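Local coordinates for protein N5-Carboxyaminoimidazole ribonucleotide synthetase (Staphylococcus aureus subsp. aureus, PDB 3ORQ) that catalyses the ATP-dependent joining of 5-aminoimidazole ribonucleotide and bicarbonate to give N5-carboxyaminoimidazole ribonucleotide, a step of purine biosynthesis, at residues E80-S85 / Q103-L108. Numbering follows the deposited sequence.
Sequences EFENIS and QAIQLL
Ile105 meets Glu82 and Ile84 and shows how one branched side chain can pack a helix against the loop 80-85. Both contacts are van der Waals touches made by its two branches. The CD1 methyl of Ile105 ends against the backbone of Glu82, 3.8 Å from its CA, and lies 4.2 Å from Glu82 CB. The second branch meets a polar atom: CG2 of Ile105 lies 3.9 Å from Ile84 O. Chi1 of -70° aims CG1, and CD1 beyond it, at Glu82, while CG2, anti to the backbone N, falls beside Ile84 O.

The charged end of Glu82 is taken up outside the contact, forming a salt bridge through OE1 with Arg274 NE; the same OE1 stands 3.5 Å above one face of the Phe81 ring, toward its rim. The Glu82 side chain is about 7 Å from bound ADP, which places this loop near the nucleotide site. Ser85 is the N-cap of helix 86-95, its OG hydrogen-bonded to Gln88 N.

Within the preATP-grasp domain, the loop 80-85 leads from strand 76-79, an edge strand of the parallel, Rossmann-like sheet, into helix 86-95. Leu89 of that helix touches both Ile84 and Ile105, while Tyr79 of the strand also packs on Ile105, so helix 103-109 rests on strand, loop and following helix together.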
ATOM      1  N   GLU A  80      -9.637  -0.967 -16.120  1.00  9.12           N
ATOM      2  CA  GLU A  80      -8.416  -0.266 -15.826  1.00 17.01           C
ATOM      3  C   GLU A  80      -8.063   0.675 -16.986  1.00 22.32           C
ATOM      4  O   GLU A  80      -7.310   1.623 -16.812  1.00 28.18           O
ATOM      5  CB  GLU A  80      -7.299  -1.315 -15.606  1.00 15.88           C
ATOM      6  CG  GLU A  80      -5.948  -0.760 -15.374  1.00 19.69           C
ATOM      7  CD  GLU A  80      -4.875  -1.238 -16.336  1.00 17.84           C
ATOM      8  OE1 GLU A  80      -3.723  -0.836 -16.146  1.00 18.65           O
ATOM      9  OE2 GLU A  80      -5.163  -1.965 -17.286  1.00 19.84           O
ATOM     10  N   PHE A  81      -8.592   0.435 -18.170  1.00 24.76           N
ATOM     11  CA  PHE A  81      -8.258   1.304 -19.292  1.00 30.43           C
ATOM     12  C   PHE A  81      -9.437   1.352 -20.287  1.00 31.39           C
ATOM     13  O   PHE A  81     -10.193   0.402 -20.406  1.00 30.49           O
ATOM     14  CB  PHE A  81      -6.954   0.806 -19.962  1.00 34.12           C
ATOM     15  CG  PHE A  81      -6.013   1.920 -20.459  1.00 41.33           C
ATOM     16  CD1 PHE A  81      -5.111   2.545 -19.584  1.00 44.63           C
ATOM     17  CD2 PHE A  81      -5.981   2.285 -21.822  1.00 45.23           C
ATOM     18  CE1 PHE A  81      -4.225   3.547 -20.048  1.00 46.97           C
ATOM     19  CE2 PHE A  81      -5.089   3.285 -22.300  1.00 46.74           C
ATOM     20  CZ  PHE A  81      -4.215   3.913 -21.412  1.00 47.17           C
ATOM     21  N   GLU A  82      -9.586   2.476 -20.984  1.00 34.06           N
ATOM     22  CA  GLU A  82     -10.682   2.703 -21.925  1.00 36.77           C
ATOM     23  C   GLU A  82     -10.630   1.822 -23.171  1.00 37.86           C
ATOM     24  O   GLU A  82     -11.407   2.017 -24.089  1.00 37.56           O
ATOM     25  CB  GLU A  82     -10.689   4.159 -22.361  1.00 38.33           C
ATOM     26  CG  GLU A  82     -10.499   5.137 -21.228  1.00 40.59           C
ATOM     27  CD  GLU A  82      -9.090   5.669 -21.126  1.00 42.17           C
ATOM     28  OE1 GLU A  82      -8.147   4.867 -20.981  1.00 41.06           O
ATOM     29  OE2 GLU A  82      -8.939   6.911 -21.180  1.00 44.66           O
ATOM     30  N   ASN A  83      -9.731   0.844 -23.180  1.00 40.24           N
ATOM     31  CA  ASN A  83      -9.582  -0.098 -24.294  1.00 43.20           C
ATOM     32  C   ASN A  83     -10.897  -0.649 -24.846  1.00 42.62           C
ATOM     33  O   ASN A  83     -11.251  -0.376 -25.985  1.00 44.09           O
ATOM     34  CB  ASN A  83      -8.718  -1.301 -23.871  1.00 44.54           C
ATOM     35  CG  ASN A  83      -7.716  -0.960 -22.781  1.00 45.06           C
ATOM     36  OD1 ASN A  83      -6.657  -0.382 -23.046  1.00 43.45           O
ATOM     37  ND2 ASN A  83      -8.043  -1.342 -21.538  1.00 47.29           N
ATOM     38  N   ILE A  84     -11.601  -1.413 -24.009  1.00 40.58           N
ATOM     39  CA  ILE A  84     -12.736  -2.251 -24.407  1.00 38.38           C
ATOM     40  C   ILE A  84     -13.806  -1.565 -25.253  1.00 37.53           C
ATOM     41  O   ILE A  84     -14.025  -0.363 -25.129  1.00 39.60           O
ATOM     42  CB  ILE A  84     -13.401  -2.913 -23.173  1.00 37.51           C
ATOM     43  CG1 ILE A  84     -14.665  -3.686 -23.600  1.00 38.96           C
ATOM     44  CG2 ILE A  84     -13.661  -1.881 -22.083  1.00 35.71           C
ATOM     45  CD1 ILE A  84     -15.257  -4.606 -22.559  1.00 38.85           C
ATOM     46  N   SER A  85     -14.470  -2.335 -26.111  1.00 33.16           N
ATOM     47  CA  SER A  85     -15.541  -1.780 -26.904  1.00 31.34           C
ATOM     48  C   SER A  85     -16.781  -1.565 -26.055  1.00 30.25           C
ATOM     49  O   SER A  85     -17.170  -2.425 -25.254  1.00 29.36           O
ATOM     50  CB  SER A  85     -15.881  -2.684 -28.079  1.00 31.47           C
ATOM     51  OG  SER A  85     -16.895  -3.598 -27.733  1.00 31.23           O
ATOM     52  N   GLN A 103     -21.703   3.860 -20.410  1.00  9.15           N
ATOM     53  CA  GLN A 103     -21.834   5.200 -20.987  1.00 12.10           C
ATOM     54  C   GLN A 103     -20.512   5.966 -20.919  1.00 11.88           C
ATOM     55  O   GLN A 103     -20.122   6.628 -21.880  1.00 11.70           O
ATOM     56  CB  GLN A 103     -22.953   5.996 -20.285  1.00 11.63           C
ATOM     57  CG  GLN A 103     -23.174   7.383 -20.871  1.00 13.99           C
ATOM     58  CD  GLN A 103     -23.947   8.310 -19.939  1.00 14.77           C
ATOM     59  OE1 GLN A 103     -23.835   8.196 -18.724  1.00 16.02           O
ATOM     60  NE2 GLN A 103     -24.703   9.263 -20.510  1.00 10.81           N
ATOM     61  N   ALA A 104     -19.856   5.916 -19.761  1.00 11.67           N
ATOM     62  CA  ALA A 104     -18.624   6.665 -19.580  1.00 12.43           C
ATOM     63  C   ALA A 104     -17.670   6.246 -20.676  1.00 14.22           C
ATOM     64  O   ALA A 104     -17.161   7.086 -21.419  1.00 16.84           O
ATOM     65  CB  ALA A 104     -18.017   6.403 -18.202  1.00 12.63           C
ATOM     66  N   ILE A 105     -17.460   4.936 -20.801  1.00 15.16           N
ATOM     67  CA  ILE A 105     -16.534   4.398 -21.778  1.00 17.39           C
ATOM     68  C   ILE A 105     -16.922   4.747 -23.181  1.00 18.50           C
ATOM     69  O   ILE A 105     -16.092   5.258 -23.899  1.00 20.43           O
ATOM     70  CB  ILE A 105     -16.395   2.876 -21.684  1.00 17.36           C
ATOM     71  CG1 ILE A 105     -15.647   2.485 -20.409  1.00 16.96           C
ATOM     72  CG2 ILE A 105     -15.688   2.342 -22.927  1.00 16.43           C
ATOM     73  CD1 ILE A 105     -14.131   2.724 -20.423  1.00 19.65           C
ATOM     74  N   GLN A 106     -18.163   4.460 -23.574  1.00 19.29           N
ATOM     75  CA  GLN A 106     -18.646   4.734 -24.939  1.00 21.47           C
ATOM     76  C   GLN A 106     -18.306   6.150 -25.381  1.00 22.48           C
ATOM     77  O   GLN A 106     -17.811   6.401 -26.478  1.00 24.50           O
ATOM     78  CB  GLN A 106     -20.175   4.546 -25.008  1.00 21.39           C
ATOM     79  CG  GLN A 106     -20.848   5.014 -26.327  1.00 24.22           C
ATOM     80  CD  GLN A 106     -22.381   5.206 -26.198  1.00 27.66           C
ATOM     81  OE1 GLN A 106     -23.032   4.659 -25.293  1.00 29.67           O
ATOM     82  NE2 GLN A 106     -22.951   5.990 -27.106  1.00 26.72           N
ATOM     83  N   LEU A 107     -18.601   7.077 -24.488  1.00 22.38           N
ATOM     84  CA  LEU A 107     -18.641   8.469 -24.805  1.00 21.68           C
ATOM     85  C   LEU A 107     -17.231   9.069 -24.720  1.00 21.29           C
ATOM     86  O   LEU A 107     -16.866   9.905 -25.543  1.00 19.55           O
ATOM     87  CB  LEU A 107     -19.617   9.096 -23.840  1.00 22.60           C
ATOM     88  CG  LEU A 107     -20.054  10.524 -23.981  1.00 30.17           C
ATOM     89  CD1 LEU A 107     -21.301  10.746 -23.118  1.00 30.00           C
ATOM     90  CD2 LEU A 107     -18.875  11.391 -23.530  1.00 34.26           C
ATOM     91  N   LEU A 108     -16.419   8.603 -23.762  1.00 20.71           N
ATOM     92  CA  LEU A 108     -15.062   9.121 -23.621  1.00 20.96           C
ATOM     93  C   LEU A 108     -13.989   8.462 -24.489  1.00 22.12           C
ATOM     94  O   LEU A 108     -12.872   8.943 -24.525  1.00 23.21           O
ATOM     95  CB  LEU A 108     -14.626   9.149 -22.146  1.00 19.81           C
ATOM     96  CG  LEU A 108     -15.625   9.913 -21.265  1.00 19.31           C
ATOM     97  CD1 LEU A 108     -15.338   9.677 -19.790  1.00 17.06           C
ATOM     98  CD2 LEU A 108     -15.724  11.409 -21.634  1.00 16.74           C
TER